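Local coordinates for protein-glutamine gamma-glutamyltransferase 2 (Pagrus major, PDB 1G0D) that catalyses, probably in a calcium-dependent manner, the cross-linking of peptide-bound glutamine to lysine side chains and other primary amines, at residues Asn305-Asp309 with Ala456-Val460; Arg410-His416 with Pro573-Val577; Phe607-Val613 with Val639-Val645; Ala625-Thr631 with Leu649-Arg655; Thr656-Leu662 with Gly675-Val681. All coordinates share one frame; numbering follows the deposited sequence.

Contact 1: Asn305-Asp309 with Ala456-Val460; sequences NLSVD and AGRRV
The guanidinium group of R459 meets D309 at its edge and S307 over one of its faces, and these two approaches define the contact. CB of S307 stands above the middle of the plane, 3.8 Å from CZ of R459. At the rim, NH1 of R459 forms a weak salt bridge, 3.3 Å from OD1 of D309, with the carboxylate turned 59° against the guanidinium plane, so the two groups meet crosswise and not as a flat two-pronged pair. NH2 comes within 2.7 Å of the carbonyl O of V308, but the bond is strongly bent (118°) and weak. With CG wedged between the backbone N and the carbonyl carbon (chi1 51°), the arginine stretches out along the strand to reach these partners. Both charged ends have stronger partners nearby: D309 OD1 bonds to W401 NE1, and R459 NE pairs with D397, a calcium ligand by similarity. R458 behaves differently, folding back to hold R459 O side-on with NE and NH1, while its CG lies 4.0 Å from CG of L306. The leucine's CD2 continues to A456 O, at 3.6 Å. The whole forms a surface junction: strand 307-312, at the margin of a mixed sheet and bonded to strand 397-403, meets the loop leaving helix 447-456, while L306 also packs on F391 and A392 of helix 387-395.

Contact 2: Arg410-His416 with Pro573-Val577; sequences RKITEDH and PIMTV
I412 and M575 form the tight part of this contact, where CG2 of the isoleucine comes to 3.3 Å from CB of the methionine. The thioether chain then turns at its last torsion (chi3 -3°), and its CE touches the same methyl as well as CG of E414, the latter at 3.5 Å. Beside this apolar knot two backbone bonds hold the strands in parallel register: T413 N to P573 O, 2.8 Å, and M575 N to T413 O, 2.9 Å. Further along, D415 N to M575 O is weak at 3.3 Å, and the pairing gives way to a looser, partly solvent-facing end where D415 and H416 are poorly ordered. There the carbonyl O of V577 sits over the centre of the H416 ring, 3.6 Å from CD2, while ND1 makes a weak in-plane bond to OE1 of E414; the stronger polar partner of the histidine is W167. At the other end R410 bends at chi3 (67°), bringing one face of its guanidinium against the P573 ring, with NH1 3.7 Å from CD; the same NH1 pairs with D566. An alanine in place of R410 would take this cover from the proline and is likely to leave the D566 carboxylate without its counter-charge. The chemistry is backbone bonding around a small apolar centre with ionisable groups at both ends; those bonds carry one mixed sheet from 397-403 through 409-414 to 573-581, consistent with a join between catalytic core and first beta-barrel, as in this family.

Contact 3: Phe607-Val613 with Val639-Val645; sequences FTNPLPV and VAPSGKV
N609 reaches V639, A640 and G643 through CB and ND2, while OD1 serves its own loop. Its CB packs against CG1 of V639 at 3.8 Å and lies 3.4 Å from the carbonyl O of G643, the same oxygen that accepts the N609 backbone N. From there CG runs anti to the backbone N (chi1 -176°), which carries the amide towards A640 and P641 of the opposite loop. OD1 turns back and takes the N-H of L611 at 2.7 Å, an Asx turn. ND2 gives one bond nearly in the amide plane to V613 O, 2.7 Å, and another to A640 O, 2.9 Å. This last oxygen also closes the type II turn A640-G643, the two donors approaching opposite faces of its carbonyl plane. The loops adjoin the ends of antiparallel strands 601-608 and 644-651 of the C-terminal Ig-like domain. A leucine at N609 would probably set both loops free to shift, with A640 O and V613 O short of a donor and the L611 N-H without its acceptor. In the strands F607 and V645 form a hydrogen-bonded pair, their side chains lying alongside one another with CE2 of the phenylalanine 3.4 Å from CG2 of the valine; F665 meets the same ring.

Contact 4: Ala625-Thr631 with Leu649-Arg655; sequences AGLLSAT and LSFSPMR
The carbonyl O of G626 accepts two backbone N-H groups from the facing segment, and this pair of hydrogen bonds on one oxygen is the polar heart of the contact. R655 N lies 3.0 Å from it, in the carbonyl plane on a lone pair and nearly straight (170°), whereas M654 N, at 2.9 Å, comes from above that plane. The amide of G626 is satisfied in turn by OE2 of E181. That carboxylate also pairs with NH2 of R655, while NH1 of the arginine takes E158 and E26, so its charge is spread over three acidic partners and probably well compensated. Weaker bonds from R659 reach A625 O and R655 O. At the far end T631 OG1 gives its hydrogen to S629 O, 2.6 Å away, and S650 OG is bonded to T602 and L601 of the adjoining strand. Between these polar ends the meeting is mostly apolar, though the L627 carbonyl lies beside the F651 ring and CE of M654 rests against it. L628, its CG in the crowded position (chi1 41°), drops CD2 over the face of the F651 ring as a CH-pi contact, 3.7 Å from the centroid. The same CD2 touches CD1 of L649 at 3.8 Å, against which CG2 of T631 rests at 3.5 Å. L627 places CD2 4.0 Å from CB of P653, on a classic beta bulge shared with L628. In the Ig-like sandwich, strand 628-634 borders one sheet and strand 644-651 the other; the contact ties them, L628 backed by L622 of strand 619-624 and F651 by L601 and A603 of strand 601-608.

Contact 5: Thr656-Leu662 with Gly675-Val681; sequences TGVRKLL and GVTTVVV
T656 and V681 are joined because chi1 of the threonine (170°) turns OG1 opposite its own amide nitrogen and beside its carbonyl carbon, which sends the hydroxyl 2.7 Å from the carbonyl O of V681. At R659 the chain bends at chi2 and chi3, so that NE and NH1 curl back to T656 O in two weak bonds while CG passes 4.0 Å from CG2 of V681. These groups sit at the open end of a beta hairpin, strands 659-666 and 673-682, in the C-terminal Ig-like domain. Antiparallel pairing runs from G657 with V681 to L662 with V676. G657 N also reaches V681 O, at 2.9 Å and almost perfectly straight (179°), so that oxygen holds two donors. The positive phi of G657 would jam a side chain against the preceding carbonyl. R659 and V679 exchange two bonds, as do L661 and T677, with L661 N 2.8 Å from T677 O. The two faces differ in character. On one, R659, L661, V679 and V681 are buried, and CB of L661 meets CG2 of T677 at 3.5 Å. On the other, V658, T678 and V680 lie exposed, and K660 runs alongside T678, its bent chain bringing CE close to the threonine hydroxyl. Near the turn that face is apolar as well: L662 and V676 point the same way, P174 and N176 of strand 169-176 pack over them, and CD1 of the leucine lies 3.6 Å from CG1 of the valine.

The five contacts show how bonding follows place in the fold. Contact 1 is a surface junction resting on weak, charged side-chain bonds, whereas contacts 2 to 5 are partly buried; 2, 3 and 5 include paired strands, while 4 combines two backbone bonds to one carbonyl with side-chain packing. Contacts 1 and 2 serve the same mixed sheet, with centres about 18 Å apart; contacts 3, 4 and 5 all lie in the C-terminal Ig-like domain. There contacts 3 and 4 use the two ends of strand 644-651, one closing polar loops and the other packing mainly apolar side chains between two sheets. Contact 5, largely an antiparallel ladder, touches contact 4 through L627 and V681. Only contact 2 pairs strands in parallel.

Contact 1: Asn305-Asp309 with Ala456-Val460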
# COMPACT_ATOMS: atom_id res chain seq x y z
N ASN A 305 7.16 4.39 21.55
CA ASN A 305 7.49 5.38 22.57
C ASN A 305 7.37 6.81 22.11
O ASN A 305 8.01 7.22 21.16
CB ASN A 305 8.87 5.14 23.09
CG ASN A 305 8.91 3.99 24.00
OD1 ASN A 305 8.58 4.12 25.17
ND2 ASN A 305 9.26 2.82 23.47
N LEU A 306 6.59 7.60 22.82
CA LEU A 306 6.35 8.98 22.43
C LEU A 306 7.48 9.93 22.80
O LEU A 306 7.46 11.11 22.43
CB LEU A 306 5.02 9.46 23.03
CG LEU A 306 3.67 9.24 22.31
CD1 LEU A 306 3.79 8.29 21.16
CD2 LEU A 306 2.67 8.72 23.30
N SER A 307 8.48 9.40 23.50
CA SER A 307 9.63 10.18 23.95
C SER A 307 10.94 9.46 23.82
O SER A 307 11.21 8.46 24.49
CB SER A 307 9.48 10.59 25.39
OG SER A 307 9.02 11.91 25.43
N VAL A 308 11.77 9.97 22.93
CA VAL A 308 13.07 9.39 22.73
C VAL A 308 14.14 10.48 22.76
O VAL A 308 14.00 11.55 22.14
CB VAL A 308 13.09 8.61 21.37
CG1 VAL A 308 14.52 8.23 20.96
CG2 VAL A 308 12.18 7.37 21.48
N ASP A 309 15.18 10.25 23.53
CA ASP A 309 16.28 11.17 23.55
C ASP A 309 17.34 10.40 22.76
O ASP A 309 17.64 9.25 23.04
CB ASP A 309 16.64 11.47 25.00
CG ASP A 309 15.55 12.30 25.70
OD1 ASP A 309 15.35 13.47 25.31
OD2 ASP A 309 14.88 11.79 26.61
N ALA A 456 -2.73 12.01 25.52
CA ALA A 456 -2.10 10.78 25.09
C ALA A 456 -0.71 10.49 25.63
O ALA A 456 -0.18 9.36 25.45
CB ALA A 456 -2.08 10.76 23.58
N GLY A 457 -0.11 11.49 26.26
CA GLY A 457 1.23 11.30 26.80
C GLY A 457 2.37 11.72 25.88
O GLY A 457 3.50 11.24 26.06
N ARG A 458 2.11 12.59 24.90
CA ARG A 458 3.17 13.06 24.01
C ARG A 458 3.77 14.22 24.76
O ARG A 458 3.02 15.14 25.11
CB ARG A 458 2.57 13.59 22.71
CG ARG A 458 3.27 13.15 21.47
CD ARG A 458 4.75 13.30 21.59
NE ARG A 458 5.15 14.68 21.84
CZ ARG A 458 5.49 15.54 20.90
NH1 ARG A 458 5.84 16.77 21.23
NH2 ARG A 458 5.48 15.20 19.62
N ARG A 459 5.08 14.21 25.04
CA ARG A 459 5.66 15.33 25.79
C ARG A 459 5.40 16.59 25.00
O ARG A 459 5.45 16.59 23.78
CB ARG A 459 7.18 15.14 26.07
CG ARG A 459 8.06 14.79 24.87
CD ARG A 459 9.53 14.74 25.27
NE ARG A 459 10.39 14.20 24.22
CZ ARG A 459 11.58 13.64 24.44
NH1 ARG A 459 12.06 13.55 25.67
NH2 ARG A 459 12.30 13.18 23.42
N VAL A 460 5.09 17.67 25.70
CA VAL A 460 4.75 18.88 25.00
C VAL A 460 5.44 20.12 25.50
O VAL A 460 4.92 20.87 26.33
CB VAL A 460 3.21 19.10 24.98
CG1 VAL A 460 2.67 19.36 26.38
CG2 VAL A 460 2.89 20.25 24.03

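Contact 2: Arg410-His416 with Pro573-Val577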
# COMPACT_ATOMS: atom_id res chain seq x y z
N ARG A 410 24.22 18.03 25.92
CA ARG A 410 23.79 19.28 25.30
C ARG A 410 22.65 19.02 24.32
O ARG A 410 22.77 18.27 23.35
CB ARG A 410 24.99 19.94 24.61
CG ARG A 410 26.22 20.01 25.51
CD ARG A 410 27.47 20.37 24.74
NE ARG A 410 27.37 21.73 24.24
CZ ARG A 410 27.56 22.08 22.98
NH1 ARG A 410 27.44 23.35 22.61
NH2 ARG A 410 27.89 21.16 22.07
N LYS A 411 21.52 19.66 24.59
CA LYS A 411 20.33 19.52 23.78
C LYS A 411 20.49 20.23 22.45
O LYS A 411 20.79 21.43 22.39
CB LYS A 411 19.15 20.11 24.54
CG LYS A 411 17.85 19.60 24.11
CD LYS A 411 16.80 20.42 24.78
CE LYS A 411 15.50 19.65 24.93
NZ LYS A 411 14.65 20.03 26.13
N ILE A 412 20.32 19.48 21.36
CA ILE A 412 20.43 20.07 20.04
C ILE A 412 19.10 20.68 19.65
O ILE A 412 18.06 20.03 19.79
CB ILE A 412 20.76 19.03 18.99
CG1 ILE A 412 22.18 18.49 19.23
CG2 ILE A 412 20.60 19.64 17.61
CD1 ILE A 412 22.71 17.56 18.16
N THR A 413 19.13 21.93 19.20
CA THR A 413 17.90 22.61 18.77
C THR A 413 17.77 22.26 17.31
O THR A 413 18.73 22.41 16.55
CB THR A 413 17.97 24.15 18.91
OG1 THR A 413 18.43 24.52 20.22
CG2 THR A 413 16.60 24.72 18.71
N GLU A 414 16.61 21.79 16.91
CA GLU A 414 16.48 21.40 15.53
C GLU A 414 15.41 22.07 14.70
O GLU A 414 14.25 22.12 15.09
CB GLU A 414 16.30 19.89 15.45
CG GLU A 414 17.10 19.25 14.35
CD GLU A 414 16.35 18.17 13.64
OE1 GLU A 414 16.39 18.14 12.39
OE2 GLU A 414 15.71 17.35 14.35
N ASP A 415 15.80 22.63 13.56
CA ASP A 415 14.81 23.18 12.64
C ASP A 415 14.81 22.28 11.40
O ASP A 415 15.75 22.30 10.59
CB ASP A 415 15.09 24.62 12.22
CG ASP A 415 13.84 25.29 11.57
OD1 ASP A 415 13.16 24.63 10.74
OD2 ASP A 415 13.54 26.48 11.88
N HIS A 416 13.73 21.50 11.29
CA HIS A 416 13.47 20.51 10.23
C HIS A 416 12.42 19.67 10.96
O HIS A 416 11.44 19.21 10.41
CB HIS A 416 14.72 19.65 9.95
CG HIS A 416 14.44 18.43 9.12
ND1 HIS A 416 14.68 17.15 9.58
CD2 HIS A 416 13.96 18.29 7.87
CE1 HIS A 416 14.36 16.28 8.64
NE2 HIS A 416 13.91 16.95 7.59
N PRO A 573 23.60 24.13 20.64
CA PRO A 573 23.89 23.79 19.24
C PRO A 573 22.64 23.69 18.34
O PRO A 573 21.56 23.32 18.82
CB PRO A 573 24.65 22.46 19.35
CG PRO A 573 24.26 21.88 20.68
CD PRO A 573 23.90 23.04 21.58
N ILE A 574 22.80 24.01 17.05
CA ILE A 574 21.70 23.97 16.08
C ILE A 574 21.95 22.93 15.01
O ILE A 574 23.03 22.89 14.43
CB ILE A 574 21.55 25.32 15.31
CG1 ILE A 574 21.07 26.43 16.23
CG2 ILE A 574 20.52 25.18 14.23
CD1 ILE A 574 20.77 27.71 15.48
N MET A 575 20.93 22.14 14.70
CA MET A 575 21.07 21.10 13.68
C MET A 575 20.00 21.19 12.60
O MET A 575 18.94 21.79 12.80
CB MET A 575 21.01 19.70 14.33
CG MET A 575 21.86 18.62 13.62
SD MET A 575 21.24 16.92 13.89
CE MET A 575 19.84 17.26 15.05
N THR A 576 20.29 20.61 11.44
CA THR A 576 19.37 20.58 10.32
C THR A 576 19.79 19.44 9.44
O THR A 576 20.95 19.32 9.07
CB THR A 576 19.41 21.87 9.51
OG1 THR A 576 18.86 22.94 10.29
CG2 THR A 576 18.56 21.71 8.29
N VAL A 577 18.86 18.57 9.09
CA VAL A 577 19.22 17.46 8.24
C VAL A 577 18.46 17.53 6.93
O VAL A 577 17.39 18.09 6.87
CB VAL A 577 18.93 16.14 8.94
CG1 VAL A 577 19.25 14.97 8.02
CG2 VAL A 577 19.77 16.07 10.18

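Contact 3: Phe607-Val613 with Val639-Val645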
# COMPACT_ATOMS: atom_id res chain seq x y z
N PHE A 607 15.52 5.34 -23.24
CA PHE A 607 16.18 6.30 -22.35
C PHE A 607 17.65 6.43 -22.70
O PHE A 607 18.15 5.75 -23.58
CB PHE A 607 15.96 5.93 -20.84
CG PHE A 607 17.00 4.99 -20.25
CD1 PHE A 607 18.02 5.49 -19.43
CD2 PHE A 607 16.92 3.61 -20.43
CE1 PHE A 607 18.92 4.63 -18.81
CE2 PHE A 607 17.82 2.74 -19.81
CZ PHE A 607 18.82 3.26 -18.99
N THR A 608 18.34 7.34 -22.03
CA THR A 608 19.76 7.56 -22.28
C THR A 608 20.57 7.33 -21.02
O THR A 608 20.31 7.94 -20.00
CB THR A 608 20.03 9.00 -22.76
OG1 THR A 608 19.54 9.18 -24.09
CG2 THR A 608 21.52 9.28 -22.76
N ASN A 609 21.54 6.44 -21.10
CA ASN A 609 22.42 6.16 -19.98
C ASN A 609 23.05 7.47 -19.43
O ASN A 609 23.81 8.12 -20.12
CB ASN A 609 23.52 5.24 -20.46
CG ASN A 609 24.44 4.80 -19.36
OD1 ASN A 609 24.27 5.20 -18.21
ND2 ASN A 609 25.43 3.98 -19.70
N PRO A 610 22.70 7.87 -18.20
CA PRO A 610 23.27 9.11 -17.63
C PRO A 610 24.61 8.79 -16.94
O PRO A 610 25.31 9.67 -16.42
CB PRO A 610 22.22 9.53 -16.61
CG PRO A 610 21.74 8.24 -16.08
CD PRO A 610 21.77 7.24 -17.25
N LEU A 611 24.94 7.50 -16.93
CA LEU A 611 26.15 7.01 -16.32
C LEU A 611 27.30 6.90 -17.33
O LEU A 611 27.14 6.41 -18.44
CB LEU A 611 25.88 5.63 -15.71
CG LEU A 611 25.69 5.55 -14.21
CD1 LEU A 611 24.74 6.60 -13.73
CD2 LEU A 611 25.23 4.15 -13.87
N PRO A 612 28.48 7.38 -16.94
CA PRO A 612 29.63 7.30 -17.84
C PRO A 612 30.21 5.89 -17.70
O PRO A 612 31.42 5.68 -17.78
CB PRO A 612 30.56 8.38 -17.30
CG PRO A 612 30.26 8.41 -15.81
CD PRO A 612 28.82 8.01 -15.65
N VAL A 613 29.33 4.92 -17.49
CA VAL A 613 29.72 3.53 -17.33
C VAL A 613 28.75 2.73 -18.16
O VAL A 613 27.63 3.14 -18.37
CB VAL A 613 29.51 3.05 -15.88
CG1 VAL A 613 30.50 1.97 -15.55
CG2 VAL A 613 29.63 4.20 -14.91
N VAL A 639 24.55 -1.25 -22.46
CA VAL A 639 24.32 0.10 -22.89
C VAL A 639 25.58 0.90 -22.65
O VAL A 639 26.08 0.94 -21.53
CB VAL A 639 23.06 0.70 -22.16
CG1 VAL A 639 22.81 2.15 -22.58
CG2 VAL A 639 21.83 -0.16 -22.49
N ALA A 640 26.11 1.49 -23.70
CA ALA A 640 27.32 2.28 -23.55
C ALA A 640 27.12 3.50 -22.67
O ALA A 640 26.01 4.01 -22.53
CB ALA A 640 27.85 2.71 -24.91
N PRO A 641 28.22 3.98 -22.07
CA PRO A 641 28.14 5.16 -21.21
C PRO A 641 27.45 6.26 -21.99
O PRO A 641 27.79 6.51 -23.13
CB PRO A 641 29.60 5.49 -20.92
CG PRO A 641 30.33 4.22 -21.13
CD PRO A 641 29.60 3.45 -22.17
N SER A 642 26.46 6.92 -21.39
CA SER A 642 25.74 8.00 -22.07
C SER A 642 25.06 7.57 -23.38
O SER A 642 24.72 8.41 -24.22
CB SER A 642 26.69 9.17 -22.35
OG SER A 642 27.56 9.39 -21.26
N GLY A 643 24.83 6.27 -23.55
CA GLY A 643 24.17 5.82 -24.77
C GLY A 643 22.67 5.62 -24.63
O GLY A 643 22.18 5.26 -23.56
N LYS A 644 21.93 5.85 -25.71
CA LYS A 644 20.47 5.67 -25.68
C LYS A 644 20.04 4.22 -25.86
O LYS A 644 20.54 3.53 -26.75
CB LYS A 644 19.78 6.53 -26.75
CG LYS A 644 18.25 6.35 -26.80
CD LYS A 644 17.60 7.16 -27.90
CE LYS A 644 17.63 8.67 -27.59
NZ LYS A 644 17.17 9.58 -28.72
N VAL A 645 19.12 3.77 -25.01
CA VAL A 645 18.56 2.42 -25.02
C VAL A 645 17.18 2.49 -25.61
O VAL A 645 16.46 3.46 -25.38
CB VAL A 645 18.40 1.87 -23.62
CG1 VAL A 645 18.51 0.38 -23.64
CG2 VAL A 645 19.44 2.45 -22.73

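Contact 4: Ala625-Thr631 with Leu649-Arg655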
# COMPACT_ATOMS: atom_id res chain seq x y z
N ALA A 625 -2.84 -3.17 -15.79
CA ALA A 625 -4.14 -3.78 -15.50
C ALA A 625 -4.90 -3.61 -16.79
O ALA A 625 -4.95 -2.49 -17.32
CB ALA A 625 -4.86 -3.01 -14.38
N GLY A 626 -5.45 -4.69 -17.33
CA GLY A 626 -6.20 -4.56 -18.56
C GLY A 626 -5.42 -4.42 -19.86
O GLY A 626 -6.02 -4.50 -20.93
N LEU A 627 -4.10 -4.20 -19.77
CA LEU A 627 -3.22 -4.09 -20.96
C LEU A 627 -2.39 -5.39 -21.10
O LEU A 627 -2.52 -6.11 -22.08
CB LEU A 627 -2.29 -2.87 -20.85
CG LEU A 627 -2.91 -1.47 -20.94
CD1 LEU A 627 -1.81 -0.40 -21.14
CD2 LEU A 627 -3.90 -1.45 -22.10
N LEU A 628 -1.50 -5.67 -20.13
CA LEU A 628 -0.72 -6.90 -20.12
C LEU A 628 -0.17 -7.28 -18.77
O LEU A 628 0.02 -6.45 -17.88
CB LEU A 628 0.45 -6.90 -21.09
CG LEU A 628 1.45 -5.79 -21.42
CD1 LEU A 628 2.23 -5.36 -20.28
CD2 LEU A 628 2.44 -6.34 -22.43
N SER A 629 0.08 -8.56 -18.61
CA SER A 629 0.70 -9.05 -17.38
C SER A 629 2.24 -8.83 -17.47
O SER A 629 2.81 -8.89 -18.56
CB SER A 629 0.38 -10.51 -17.23
OG SER A 629 -0.65 -10.80 -18.15
N ALA A 630 2.90 -8.56 -16.34
CA ALA A 630 4.34 -8.30 -16.37
C ALA A 630 5.05 -9.08 -17.46
O ALA A 630 4.92 -10.30 -17.56
CB ALA A 630 4.94 -8.62 -15.07
N THR A 631 5.80 -8.37 -18.28
CA THR A 631 6.50 -8.97 -19.40
C THR A 631 7.89 -8.38 -19.52
O THR A 631 8.03 -7.17 -19.42
CB THR A 631 5.75 -8.70 -20.67
OG1 THR A 631 4.45 -9.30 -20.59
CG2 THR A 631 6.50 -9.26 -21.84
N LEU A 649 7.74 -3.76 -27.43
CA LEU A 649 7.05 -5.02 -27.20
C LEU A 649 5.70 -4.95 -27.94
O LEU A 649 5.15 -3.87 -28.10
CB LEU A 649 6.76 -5.15 -25.69
CG LEU A 649 6.78 -6.45 -24.87
CD1 LEU A 649 6.02 -6.21 -23.56
CD2 LEU A 649 6.17 -7.62 -25.63
N SER A 650 5.18 -6.07 -28.40
CA SER A 650 3.88 -6.05 -29.06
C SER A 650 2.94 -6.80 -28.17
O SER A 650 3.36 -7.76 -27.53
CB SER A 650 3.92 -6.75 -30.39
OG SER A 650 3.60 -5.83 -31.42
N PHE A 651 1.69 -6.36 -28.10
CA PHE A 651 0.70 -7.05 -27.28
C PHE A 651 -0.70 -6.55 -27.62
O PHE A 651 -0.86 -5.53 -28.30
CB PHE A 651 1.02 -6.88 -25.79
CG PHE A 651 0.81 -5.50 -25.28
CD1 PHE A 651 1.77 -4.52 -25.46
CD2 PHE A 651 -0.38 -5.16 -24.63
CE1 PHE A 651 1.55 -3.22 -25.02
CE2 PHE A 651 -0.59 -3.87 -24.19
CZ PHE A 651 0.37 -2.90 -24.39
N SER A 652 -1.72 -7.29 -27.19
CA SER A 652 -3.11 -6.94 -27.47
C SER A 652 -3.88 -6.64 -26.18
O SER A 652 -4.16 -7.56 -25.41
CB SER A 652 -3.77 -8.09 -28.23
OG SER A 652 -3.33 -8.15 -29.58
N PRO A 653 -4.28 -5.37 -25.96
CA PRO A 653 -5.01 -5.10 -24.72
C PRO A 653 -6.07 -6.18 -24.39
O PRO A 653 -6.55 -6.89 -25.26
CB PRO A 653 -5.58 -3.71 -24.95
CG PRO A 653 -4.58 -3.07 -25.86
CD PRO A 653 -4.15 -4.16 -26.79
N MET A 654 -6.39 -6.33 -23.11
CA MET A 654 -7.33 -7.33 -22.72
C MET A 654 -8.69 -6.75 -22.41
O MET A 654 -9.72 -7.36 -22.68
CB MET A 654 -6.79 -8.06 -21.50
CG MET A 654 -5.65 -8.94 -21.84
SD MET A 654 -4.87 -9.64 -20.38
CE MET A 654 -4.18 -8.13 -19.53
N ARG A 655 -8.72 -5.58 -21.81
CA ARG A 655 -9.98 -4.93 -21.50
C ARG A 655 -9.97 -3.50 -22.03
O ARG A 655 -8.92 -2.88 -22.30
CB ARG A 655 -10.23 -4.92 -19.97
CG ARG A 655 -10.58 -6.27 -19.32
CD ARG A 655 -10.79 -6.11 -17.81
NE ARG A 655 -9.53 -6.12 -17.06
CZ ARG A 655 -9.31 -5.43 -15.94
NH1 ARG A 655 -10.26 -4.68 -15.43
NH2 ARG A 655 -8.14 -5.51 -15.33

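Contact 5: Thr656-Leu662 with Gly675-Val681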
# COMPACT_ATOMS: atom_id res chain seq x y z
N THR A 656 -11.15 -2.95 -22.19
CA THR A 656 -11.27 -1.62 -22.73
C THR A 656 -11.19 -0.63 -21.58
O THR A 656 -11.25 -1.03 -20.43
CB THR A 656 -12.57 -1.52 -23.52
OG1 THR A 656 -12.80 -0.15 -23.85
CG2 THR A 656 -13.76 -2.10 -22.72
N GLY A 657 -11.00 0.65 -21.89
CA GLY A 657 -10.93 1.65 -20.83
C GLY A 657 -9.69 2.53 -20.84
O GLY A 657 -8.83 2.40 -21.72
N VAL A 658 -9.64 3.48 -19.91
CA VAL A 658 -8.47 4.34 -19.79
C VAL A 658 -7.48 3.54 -18.92
O VAL A 658 -7.69 3.34 -17.72
CB VAL A 658 -8.82 5.66 -19.10
CG1 VAL A 658 -7.57 6.51 -18.97
CG2 VAL A 658 -9.89 6.38 -19.89
N ARG A 659 -6.40 3.06 -19.53
CA ARG A 659 -5.48 2.23 -18.80
C ARG A 659 -4.10 2.85 -18.75
O ARG A 659 -3.79 3.76 -19.50
CB ARG A 659 -5.45 0.86 -19.45
CG ARG A 659 -6.81 0.42 -19.97
CD ARG A 659 -6.99 -1.07 -19.89
NE ARG A 659 -8.31 -1.45 -19.42
CZ ARG A 659 -8.66 -1.54 -18.13
NH1 ARG A 659 -9.89 -1.90 -17.79
NH2 ARG A 659 -7.79 -1.28 -17.18
N LYS A 660 -3.30 2.35 -17.82
CA LYS A 660 -1.95 2.85 -17.61
C LYS A 660 -0.89 1.73 -17.82
O LYS A 660 -1.05 0.59 -17.30
CB LYS A 660 -1.86 3.46 -16.20
CG LYS A 660 -2.89 4.55 -15.94
CD LYS A 660 -2.22 5.92 -15.85
CE LYS A 660 -3.15 7.07 -16.20
NZ LYS A 660 -4.44 6.87 -15.50
N LEU A 661 0.14 2.03 -18.61
CA LEU A 661 1.19 1.05 -18.91
C LEU A 661 2.36 1.45 -18.07
O LEU A 661 2.81 2.61 -18.11
CB LEU A 661 1.56 1.05 -20.38
CG LEU A 661 2.61 0.03 -20.80
CD1 LEU A 661 2.13 -1.39 -20.54
CD2 LEU A 661 2.94 0.25 -22.27
N LEU A 662 2.82 0.48 -17.27
CA LEU A 662 3.93 0.67 -16.33
C LEU A 662 5.20 -0.06 -16.76
O LEU A 662 5.17 -1.18 -17.28
CB LEU A 662 3.52 0.19 -14.93
CG LEU A 662 2.54 1.01 -14.09
CD1 LEU A 662 1.23 1.25 -14.81
CD2 LEU A 662 2.25 0.22 -12.86
N GLY A 675 8.80 4.39 -15.64
CA GLY A 675 8.02 5.10 -16.64
C GLY A 675 6.58 4.59 -16.63
O GLY A 675 6.35 3.42 -16.23
N VAL A 676 5.63 5.46 -17.02
CA VAL A 676 4.17 5.19 -17.13
C VAL A 676 3.61 6.01 -18.26
O VAL A 676 4.03 7.15 -18.50
CB VAL A 676 3.25 5.68 -15.95
CG1 VAL A 676 2.39 4.56 -15.49
CG2 VAL A 676 4.04 6.30 -14.85
N THR A 677 2.60 5.47 -18.90
CA THR A 677 1.98 6.19 -19.97
C THR A 677 0.53 5.80 -19.84
O THR A 677 0.25 4.75 -19.27
CB THR A 677 2.52 5.73 -21.33
OG1 THR A 677 2.12 6.65 -22.35
CG2 THR A 677 2.00 4.31 -21.67
N THR A 678 -0.35 6.68 -20.32
CA THR A 678 -1.80 6.48 -20.34
C THR A 678 -2.18 6.08 -21.76
O THR A 678 -1.82 6.74 -22.74
CB THR A 678 -2.60 7.77 -20.02
OG1 THR A 678 -2.24 8.29 -18.73
CG2 THR A 678 -4.06 7.47 -19.97
N VAL A 679 -2.90 4.98 -21.87
CA VAL A 679 -3.37 4.49 -23.15
C VAL A 679 -4.88 4.22 -23.07
O VAL A 679 -5.31 3.38 -22.27
CB VAL A 679 -2.61 3.15 -23.54
CG1 VAL A 679 -3.06 2.71 -24.92
CG2 VAL A 679 -1.11 3.38 -23.54
N VAL A 680 -5.69 4.95 -23.86
CA VAL A 680 -7.14 4.72 -23.88
C VAL A 680 -7.51 3.54 -24.81
O VAL A 680 -7.35 3.63 -26.03
CB VAL A 680 -7.88 5.99 -24.32
CG1 VAL A 680 -9.37 5.82 -24.14
CG2 VAL A 680 -7.43 7.16 -23.49
N VAL A 681 -7.96 2.43 -24.23
CA VAL A 681 -8.32 1.25 -25.01
C VAL A 681 -9.79 1.32 -25.47
O VAL A 681 -10.73 1.42 -24.67
CB VAL A 681 -8.05 -0.05 -24.22
CG1 VAL A 681 -8.48 -1.26 -25.00
CG2 VAL A 681 -6.57 -0.16 -23.89